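Local coordinates for protein RavO (Legionella pneumophila subsp. pneumophila, PDB 6DM4) that binds a phosphotyrosine peptide of human Shc1 through its SH2 domain and so probably recognises tyrosine-phosphorylated host proteins, at residues Ala37-Arg42 and His108-Lys113; Leu41-Ala46 and Lys54-Ala59. All coordinates share one frame; numbering follows the deposited sequence.

Contact 1: residues Ala37-Arg42 and His108-Lys113; sequences AEFILR and HITQNK. With SO4 (sulfate ion), chain H.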
ATOM      1  N   ALA A  37       6.358  16.642 -11.469  1.00 37.43           N
ATOM      2  CA  ALA A  37       6.945  15.654 -10.571  1.00 35.45           C
ATOM      3  C   ALA A  37       8.136  14.966 -11.228  1.00 34.95           C
ATOM      4  O   ALA A  37       8.181  14.787 -12.446  1.00 35.23           O
ATOM      5  CB  ALA A  37       5.901  14.611 -10.176  1.00 34.81           C
ATOM      6  N   GLU A  38       9.109  14.562 -10.405  1.00 33.37           N
ATOM      7  CA  GLU A  38      10.289  13.907 -10.962  1.00 36.27           C
ATOM      8  C   GLU A  38       9.978  12.481 -11.399  1.00 32.18           C
ATOM      9  O   GLU A  38      10.521  12.006 -12.401  1.00 34.44           O
ATOM     10  CB  GLU A  38      11.441  13.924  -9.956  1.00 41.60           C
ATOM     11  CG  GLU A  38      12.156  15.267  -9.846  1.00 48.55           C
ATOM     12  CD  GLU A  38      12.791  15.719 -11.156  1.00 55.14           C
ATOM     13  OE1 GLU A  38      13.311  14.865 -11.908  1.00 56.59           O
ATOM     14  OE2 GLU A  38      12.769  16.939 -11.434  1.00 58.34           O
ATOM     15  N   PHE A  39       9.121  11.780 -10.663  1.00 29.05           N
ATOM     16  CA  PHE A  39       8.688  10.455 -11.086  1.00 28.78           C
ATOM     17  C   PHE A  39       7.407  10.105 -10.354  1.00 27.08           C
ATOM     18  O   PHE A  39       7.044  10.743  -9.365  1.00 28.20           O
ATOM     19  CB  PHE A  39       9.763   9.382 -10.830  1.00 27.48           C
ATOM     20  CG  PHE A  39      10.001   9.080  -9.371  1.00 30.15           C
ATOM     21  CD1 PHE A  39      10.907   9.828  -8.632  1.00 33.33           C
ATOM     22  CD2 PHE A  39       9.337   8.035  -8.746  1.00 30.12           C
ATOM     23  CE1 PHE A  39      11.136   9.544  -7.288  1.00 34.26           C
ATOM     24  CE2 PHE A  39       9.558   7.747  -7.396  1.00 32.76           C
ATOM     25  CZ  PHE A  39      10.458   8.504  -6.671  1.00 35.07           C
ATOM     26  N   ILE A  40       6.719   9.084 -10.861  1.00 27.86           N
ATOM     27  CA  ILE A  40       5.621   8.468 -10.129  1.00 28.41           C
ATOM     28  C   ILE A  40       5.874   6.975 -10.001  1.00 29.14           C
ATOM     29  O   ILE A  40       6.632   6.373 -10.764  1.00 29.37           O
ATOM     30  CB  ILE A  40       4.256   8.710 -10.793  1.00 29.05           C
ATOM     31  CG1 ILE A  40       4.212   8.087 -12.197  1.00 30.09           C
ATOM     32  CG2 ILE A  40       3.961  10.183 -10.805  1.00 29.93           C
ATOM     33  CD1 ILE A  40       2.842   8.166 -12.875  1.00 34.38           C
ATOM     34  N   LEU A  41       5.211   6.384  -9.019  1.00 27.89           N
ATOM     35  CA  LEU A  41       5.067   4.944  -8.900  1.00 27.35           C
ATOM     36  C   LEU A  41       3.607   4.582  -9.136  1.00 29.17           C
ATOM     37  O   LEU A  41       2.701   5.382  -8.874  1.00 28.28           O
ATOM     38  CB  LEU A  41       5.521   4.455  -7.524  1.00 25.65           C
ATOM     39  CG  LEU A  41       6.993   4.721  -7.211  1.00 29.22           C
ATOM     40  CD1 LEU A  41       7.300   4.398  -5.772  1.00 30.36           C
ATOM     41  CD2 LEU A  41       7.869   3.899  -8.129  1.00 31.02           C
ATOM     42  N   ARG A  42       3.380   3.379  -9.652  1.00 30.02           N
ATOM     43  CA  ARG A  42       2.029   3.009 -10.044  1.00 29.83           C
ATOM     44  C   ARG A  42       1.912   1.500 -10.054  1.00 30.10           C
ATOM     45  O   ARG A  42       2.913   0.777 -10.070  1.00 30.15           O
ATOM     46  CB  ARG A  42       1.663   3.571 -11.425  1.00 32.30           C
ATOM     47  CG  ARG A  42       2.670   3.226 -12.505  1.00 31.41           C
ATOM     48  CD  ARG A  42       2.300   3.849 -13.835  1.00 34.40           C
ATOM     49  NE  ARG A  42       3.291   3.570 -14.870  1.00 35.99           N
ATOM     50  CZ  ARG A  42       3.378   2.417 -15.523  1.00 39.26           C
ATOM     51  NH1 ARG A  42       2.528   1.435 -15.246  1.00 38.54           N
ATOM     52  NH2 ARG A  42       4.304   2.246 -16.461  1.00 42.71           N
ATOM     53  N   HIS A 108      17.303   4.626  -7.552  1.00 33.99           N
ATOM     54  CA  HIS A 108      17.324   3.825  -8.775  0.50 33.24           C
ATOM     55  C   HIS A 108      16.628   4.548  -9.919  1.00 32.13           C
ATOM     56  O   HIS A 108      17.070   4.475 -11.072  1.00 31.75           O
ATOM     57  CB  HIS A 108      16.664   2.467  -8.520  0.50 33.19           C
ATOM     58  CG  HIS A 108      16.903   1.459  -9.602  0.50 33.42           C
ATOM     59  ND1 HIS A 108      16.080   1.333 -10.700  0.50 32.90           N
ATOM     60  CD2 HIS A 108      17.862   0.512  -9.741  0.50 35.49           C
ATOM     61  CE1 HIS A 108      16.527   0.362 -11.475  0.50 33.58           C
ATOM     62  NE2 HIS A 108      17.607  -0.153 -10.916  0.50 36.05           N
ATOM     63  N   ILE A 109      15.537   5.257  -9.617  1.00 30.90           N
ATOM     64  CA  ILE A 109      14.760   5.926 -10.655  1.00 33.57           C
ATOM     65  C   ILE A 109      15.433   7.221 -11.096  1.00 34.88           C
ATOM     66  O   ILE A 109      15.573   7.484 -12.296  1.00 36.98           O
ATOM     67  CB  ILE A 109      13.323   6.182 -10.159  1.00 33.28           C
ATOM     68  CG1 ILE A 109      12.579   4.863  -9.972  1.00 33.73           C
ATOM     69  CG2 ILE A 109      12.562   7.061 -11.148  1.00 34.90           C
ATOM     70  CD1 ILE A 109      11.491   4.908  -8.913  1.00 34.81           C
ATOM     71  N   THR A 110      15.837   8.064 -10.142  1.00 33.61           N
ATOM     72  CA  THR A 110      16.366   9.373 -10.515  1.00 36.48           C
ATOM     73  C   THR A 110      17.740   9.263 -11.161  1.00 35.62           C
ATOM     74  O   THR A 110      18.050  10.027 -12.082  1.00 37.61           O
ATOM     75  CB  THR A 110      16.423  10.303  -9.303  1.00 39.63           C
ATOM     76  OG1 THR A 110      17.264   9.737  -8.299  1.00 38.79           O
ATOM     77  CG2 THR A 110      15.025  10.527  -8.729  1.00 39.62           C
ATOM     78  N   GLN A 111      18.571   8.321 -10.709  1.00 34.74           N
ATOM     79  CA  GLN A 111      19.844   8.100 -11.384  1.00 36.04           C
ATOM     80  C   GLN A 111      19.624   7.565 -12.792  1.00 38.09           C
ATOM     81  O   GLN A 111      20.340   7.945 -13.724  1.00 38.69           O
ATOM     82  CB  GLN A 111      20.719   7.142 -10.570  1.00 36.46           C
ATOM     83  CG  GLN A 111      21.240   7.723  -9.260  1.00 38.94           C
ATOM     84  CD  GLN A 111      22.240   6.807  -8.562  1.00 43.73           C
ATOM     85  OE1 GLN A 111      22.988   6.069  -9.207  1.00 43.81           O
ATOM     86  NE2 GLN A 111      22.259   6.859  -7.233  1.00 45.79           N
ATOM     87  N   ASN A 112      18.627   6.688 -12.969  1.00 37.33           N
ATOM     88  CA  ASN A 112      18.311   6.194 -14.307  1.00 39.17           C
ATOM     89  C   ASN A 112      17.791   7.317 -15.196  1.00 39.74           C
ATOM     90  O   ASN A 112      18.134   7.389 -16.383  1.00 42.89           O
ATOM     91  CB  ASN A 112      17.291   5.060 -14.223  1.00 38.32           C
ATOM     92  CG  ASN A 112      17.936   3.695 -14.324  1.00 39.62           C
ATOM     93  OD1 ASN A 112      18.745   3.448 -15.211  1.00 42.73           O
ATOM     94  ND2 ASN A 112      17.599   2.806 -13.397  1.00 39.17           N
ATOM     95  N   LYS A 113      16.957   8.198 -14.639  1.00 39.19           N
ATOM     96  CA  LYS A 113      16.522   9.371 -15.387  1.00 41.29           C
ATOM     97  C   LYS A 113      17.712  10.244 -15.766  1.00 42.84           C
ATOM     98  O   LYS A 113      17.742  10.838 -16.853  1.00 44.03           O
ATOM     99  CB  LYS A 113      15.508  10.166 -14.564  1.00 43.42           C
ATOM    100  CG  LYS A 113      15.017  11.445 -15.224  1.00 49.31           C
ATOM    101  CD  LYS A 113      13.882  12.070 -14.416  1.00 53.01           C
ATOM    102  CE  LYS A 113      13.500  13.429 -14.959  1.00 61.04           C
ATOM    103  NZ  LYS A 113      13.335  13.365 -16.434  1.00 63.91           N
TER
HETATM  104  S   SO4 H1001       8.918  15.090  -6.913  1.00 68.61           S
HETATM  105  O1  SO4 H1001       7.612  15.635  -6.544  1.00 68.10           O
HETATM  106  O2  SO4 H1001       9.537  15.942  -7.925  1.00 68.87           O
HETATM  107  O3  SO4 H1001       8.747  13.742  -7.449  1.00 67.71           O
HETATM  108  O4  SO4 H1001       9.783  15.048  -5.738  1.00 68.91           O
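Packing of the long C-terminal helix against the residues leading into strand 40-43 builds the hydrophobic core on one side of this SH2 domain, and Phe39 and Ile109 meet there. Ile109 spreads over one face of the Phe39 ring: its CG2 meets Phe39 CB at 3.7 Å, while its CD1 lies 3.8 Å from Phe39 CE2. The branching of Ile109 explains this double touch, since CG1 stands opposite the carbonyl carbon (chi1 -67°) and carries CD1 along the ring, leaving CG2 for the CB end. Thr110 CG2 approaches the ring obliquely, 4.2 Å from Phe39 CD1. Leu41 adds CD2, 3.8 Å from Ile109 CD1, and sets its CG at the edge of the same ring, in its plane. Toward the exposed side, Glu38 OE1 rests 3.4 Å from Lys113 CE, but 4.8 Å from Lys113 NZ, too far for a direct ion pair; that ammonium bonds Gln63 O and Glu117 instead. Glu38 N donates to two oxygens of a sulfate, probably from the crystallisation liquor, which Arg16 also binds. His17 stacks on Phe39, and Ile109 also touches Ala60 and Tyr73, so helix 101-119 packs on strands 55-64 and 67-76 too.

Contact 2: residues Leu41-Ala46 and Lys54-Ala59; sequences LRWSSA and KYVFIA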
ATOM      1  N   LEU A  41       5.211   6.384  -9.019  1.00 27.89           N
ATOM      2  CA  LEU A  41       5.067   4.944  -8.900  1.00 27.35           C
ATOM      3  C   LEU A  41       3.607   4.582  -9.136  1.00 29.17           C
ATOM      4  O   LEU A  41       2.701   5.382  -8.874  1.00 28.28           O
ATOM      5  CB  LEU A  41       5.521   4.455  -7.524  1.00 25.65           C
ATOM      6  CG  LEU A  41       6.993   4.721  -7.211  1.00 29.22           C
ATOM      7  CD1 LEU A  41       7.300   4.398  -5.772  1.00 30.36           C
ATOM      8  CD2 LEU A  41       7.869   3.899  -8.129  1.00 31.02           C
ATOM      9  N   ARG A  42       3.380   3.379  -9.652  1.00 30.02           N
ATOM     10  CA  ARG A  42       2.029   3.009 -10.044  1.00 29.83           C
ATOM     11  C   ARG A  42       1.912   1.500 -10.054  1.00 30.10           C
ATOM     12  O   ARG A  42       2.913   0.777 -10.070  1.00 30.15           O
ATOM     13  CB  ARG A  42       1.663   3.571 -11.425  1.00 32.30           C
ATOM     14  CG  ARG A  42       2.670   3.226 -12.505  1.00 31.41           C
ATOM     15  CD  ARG A  42       2.300   3.849 -13.835  1.00 34.40           C
ATOM     16  NE  ARG A  42       3.291   3.570 -14.870  1.00 35.99           N
ATOM     17  CZ  ARG A  42       3.378   2.417 -15.523  1.00 39.26           C
ATOM     18  NH1 ARG A  42       2.528   1.435 -15.246  1.00 38.54           N
ATOM     19  NH2 ARG A  42       4.304   2.246 -16.461  1.00 42.71           N
ATOM     20  N   TRP A  43       0.669   1.034 -10.061  1.00 32.19           N
ATOM     21  CA  TRP A  43       0.396  -0.393 -10.150  1.00 37.32           C
ATOM     22  C   TRP A  43       0.730  -0.889 -11.558  1.00 37.12           C
ATOM     23  O   TRP A  43       0.165  -0.408 -12.541  1.00 36.38           O
ATOM     24  CB  TRP A  43      -1.065  -0.647  -9.790  1.00 39.99           C
ATOM     25  CG  TRP A  43      -1.475  -2.083  -9.612  1.00 43.62           C
ATOM     26  CD1 TRP A  43      -2.160  -2.848 -10.510  1.00 46.96           C
ATOM     27  CD2 TRP A  43      -1.275  -2.908  -8.453  1.00 44.69           C
ATOM     28  NE1 TRP A  43      -2.387  -4.096  -9.993  1.00 49.73           N
ATOM     29  CE2 TRP A  43      -1.849  -4.164  -8.735  1.00 47.70           C
ATOM     30  CE3 TRP A  43      -0.653  -2.714  -7.214  1.00 42.81           C
ATOM     31  CZ2 TRP A  43      -1.825  -5.218  -7.822  1.00 49.07           C
ATOM     32  CZ3 TRP A  43      -0.630  -3.763  -6.308  1.00 43.41           C
ATOM     33  CH2 TRP A  43      -1.211  -4.999  -6.618  1.00 47.05           C
ATOM     34  N   SER A  44       1.663  -1.833 -11.650  1.00 36.50           N
ATOM     35  CA  SER A  44       2.198  -2.278 -12.932  1.00 37.35           C
ATOM     36  C   SER A  44       1.209  -3.157 -13.686  1.00 41.98           C
ATOM     37  O   SER A  44       0.425  -3.903 -13.089  1.00 43.71           O
ATOM     38  CB  SER A  44       3.505  -3.048 -12.719  1.00 36.35           C
ATOM     39  OG  SER A  44       3.871  -3.788 -13.874  1.00 38.49           O
ATOM     40  N   SER A  45       1.283  -3.086 -15.019  1.00 44.49           N
ATOM     41  CA  SER A  45       0.458  -3.929 -15.876  1.00 48.59           C
ATOM     42  C   SER A  45       0.746  -5.412 -15.689  1.00 49.92           C
ATOM     43  O   SER A  45      -0.117  -6.245 -15.991  1.00 52.23           O
ATOM     44  CB  SER A  45       0.674  -3.552 -17.343  1.00 54.35           C
ATOM     45  OG  SER A  45       1.906  -4.067 -17.822  1.00 56.18           O
ATOM     46  N   ALA A  46       1.940  -5.766 -15.208  1.00 48.68           N
ATOM     47  CA  ALA A  46       2.308  -7.171 -15.073  1.00 51.11           C
ATOM     48  C   ALA A  46       1.505  -7.897 -14.005  1.00 51.69           C
ATOM     49  O   ALA A  46       1.535  -9.131 -13.970  1.00 52.25           O
ATOM     50  CB  ALA A  46       3.800  -7.298 -14.762  1.00 48.61           C
ATOM     51  N   LYS A  54       4.395 -14.737  -8.396  1.00103.27           N
ATOM     52  CA  LYS A  54       5.639 -14.774  -7.641  1.00 97.94           C
ATOM     53  C   LYS A  54       6.082 -13.399  -7.170  1.00 85.65           C
ATOM     54  O   LYS A  54       6.754 -13.297  -6.142  1.00 81.67           O
ATOM     55  CB  LYS A  54       6.761 -15.413  -8.473  1.00112.29           C
ATOM     56  CG  LYS A  54       8.071 -15.588  -7.709  1.00 85.45           C
ATOM     57  CD  LYS A  54       9.001 -16.599  -8.362  1.00 95.25           C
ATOM     58  CE  LYS A  54      10.443 -16.384  -7.914  1.00 90.28           C
ATOM     59  NZ  LYS A  54      10.549 -16.163  -6.441  1.00 81.79           N
ATOM     60  N   TYR A  55       5.702 -12.343  -7.882  1.00 50.02           N
ATOM     61  CA  TYR A  55       6.014 -10.980  -7.488  1.00 45.79           C
ATOM     62  C   TYR A  55       4.745 -10.144  -7.469  1.00 45.65           C
ATOM     63  O   TYR A  55       3.780 -10.432  -8.180  1.00 49.50           O
ATOM     64  CB  TYR A  55       7.014 -10.314  -8.444  1.00 45.89           C
ATOM     65  CG  TYR A  55       8.328 -11.035  -8.601  1.00 47.97           C
ATOM     66  CD1 TYR A  55       8.491 -12.016  -9.570  1.00 51.07           C
ATOM     67  CD2 TYR A  55       9.411 -10.722  -7.797  1.00 47.72           C
ATOM     68  CE1 TYR A  55       9.694 -12.678  -9.721  1.00 53.18           C
ATOM     69  CE2 TYR A  55      10.621 -11.380  -7.939  1.00 49.57           C
ATOM     70  CZ  TYR A  55      10.757 -12.356  -8.903  1.00 51.99           C
ATOM     71  OH  TYR A  55      11.960 -13.008  -9.046  1.00 56.13           O
ATOM     72  N   VAL A  56       4.760  -9.104  -6.649  1.00 41.67           N
ATOM     73  CA  VAL A  56       3.871  -7.963  -6.835  1.00 39.94           C
ATOM     74  C   VAL A  56       4.648  -6.920  -7.622  1.00 39.20           C
ATOM     75  O   VAL A  56       5.777  -6.571  -7.255  1.00 38.34           O
ATOM     76  CB  VAL A  56       3.389  -7.402  -5.486  1.00 39.30           C
ATOM     77  CG1 VAL A  56       2.611  -6.105  -5.691  1.00 36.96           C
ATOM     78  CG2 VAL A  56       2.531  -8.431  -4.766  1.00 41.67           C
ATOM     79  N   PHE A  57       4.061  -6.434  -8.712  1.00 38.15           N
ATOM     80  CA  PHE A  57       4.779  -5.599  -9.664  1.00 37.26           C
ATOM     81  C   PHE A  57       4.406  -4.134  -9.470  1.00 36.35           C
ATOM     82  O   PHE A  57       3.223  -3.790  -9.382  1.00 34.88           O
ATOM     83  CB  PHE A  57       4.481  -6.037 -11.097  1.00 38.42           C
ATOM     84  CG  PHE A  57       4.967  -7.425 -11.424  1.00 42.52           C
ATOM     85  CD1 PHE A  57       6.268  -7.634 -11.843  1.00 42.78           C
ATOM     86  CD2 PHE A  57       4.114  -8.515 -11.330  1.00 44.54           C
ATOM     87  CE1 PHE A  57       6.715  -8.914 -12.153  1.00 45.35           C
ATOM     88  CE2 PHE A  57       4.555  -9.787 -11.638  1.00 46.51           C
ATOM     89  CZ  PHE A  57       5.857  -9.988 -12.048  1.00 47.57           C
ATOM     90  N   ILE A  58       5.424  -3.280  -9.406  1.00 36.28           N
ATOM     91  CA  ILE A  58       5.261  -1.837  -9.286  1.00 34.92           C
ATOM     92  C   ILE A  58       6.095  -1.186 -10.374  1.00 32.97           C
ATOM     93  O   ILE A  58       7.271  -1.526 -10.543  1.00 32.59           O
ATOM     94  CB  ILE A  58       5.699  -1.320  -7.902  1.00 35.41           C
ATOM     95  CG1 ILE A  58       5.000  -2.097  -6.785  1.00 37.14           C
ATOM     96  CG2 ILE A  58       5.426   0.176  -7.793  1.00 35.81           C
ATOM     97  CD1 ILE A  58       3.512  -1.933  -6.779  1.00 38.34           C
ATOM     98  N   ALA A  59       5.499  -0.250 -11.111  1.00 30.15           N
ATOM     99  CA  ALA A  59       6.224   0.462 -12.147  1.00 30.15           C
ATOM    100  C   ALA A  59       6.518   1.888 -11.703  1.00 29.99           C
ATOM    101  O   ALA A  59       5.731   2.510 -10.987  1.00 31.17           O
ATOM    102  CB  ALA A  59       5.444   0.487 -13.469  1.00 28.71           C
TER
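Ala59 sits against Arg42 through both backbone and side chain. Its methyl lies over the centre of one guanidinium face, with Ala59 CB 3.5 Å from Arg42 CZ. Placing CG between the backbone N and the carbonyl carbon (chi1 53°), followed by an extended run to NE, carries the guanidinium over that methyl. Ser61 OG bonds NE and Ser70 OG bonds NH2, which should restrict rotation of the group while NH2 also reaches a modified side chain of the bound peptide. In the backbone, the pair is antiparallel and hydrogen-bonded: Arg42 N donates to Ala59 O at 2.8 Å, and Ala59 N returns a bond to Arg42 O at 3.0 Å. Strands 41-43 and 55-59 run with their directions 138° apart. Past the end of strand 41-43, the bond from Ser44 N to Phe57 O, at 3.4 Å, is weak.

An arginine on this strand facing the phosphotyrosine is the hallmark of the SH2 fold, and the hydrogen bonds from Arg42, Ser44 and Ser45 to the modified peptide residue are consistent with that pocket; Ala59 packs on the same residue. Ser44 OG also accepts from Ala46 N, a capping bond that shapes the turn beyond the strand.

In that turn, Phe57 packs against Ser44 and Ala46. Ala46 CB stands over its ring in a CH-pi contact, 3.7 Å from the centroid, and Tyr55 CB lies over the opposite face. Phe57 CB abuts Ser44 CB at 3.5 Å. On the other surface of the sheet, Ile58 CG2 touches Arg42 O, and the Trp43 indole crosses Val56 at about a right angle, its CZ3 4.0 Å from Val56 CG1; Phe13 of helix 4-13 packs on both Trp43 and Ile58.

Overall arrangement
The two contacts share strand 40-43, with Leu41 and Arg42 common to both, yet their centres lie 15 Å apart on opposite sides of the chain's centre. Along the chain both begin in or just before this strand: contact 2 closes after a short connection to the adjacent strand 55-64, whereas contact 1 is completed only by helix 101-119, after the remaining strands in sequence. One strand therefore does two jobs. The end of the Leu41 side chain reaches Ile109 of the C-terminal helix, while Arg42 projects to the peptide. Successive residues of the strand outermost in this chain's sheet thus link the helix-packed core to the phosphotyrosine pocket.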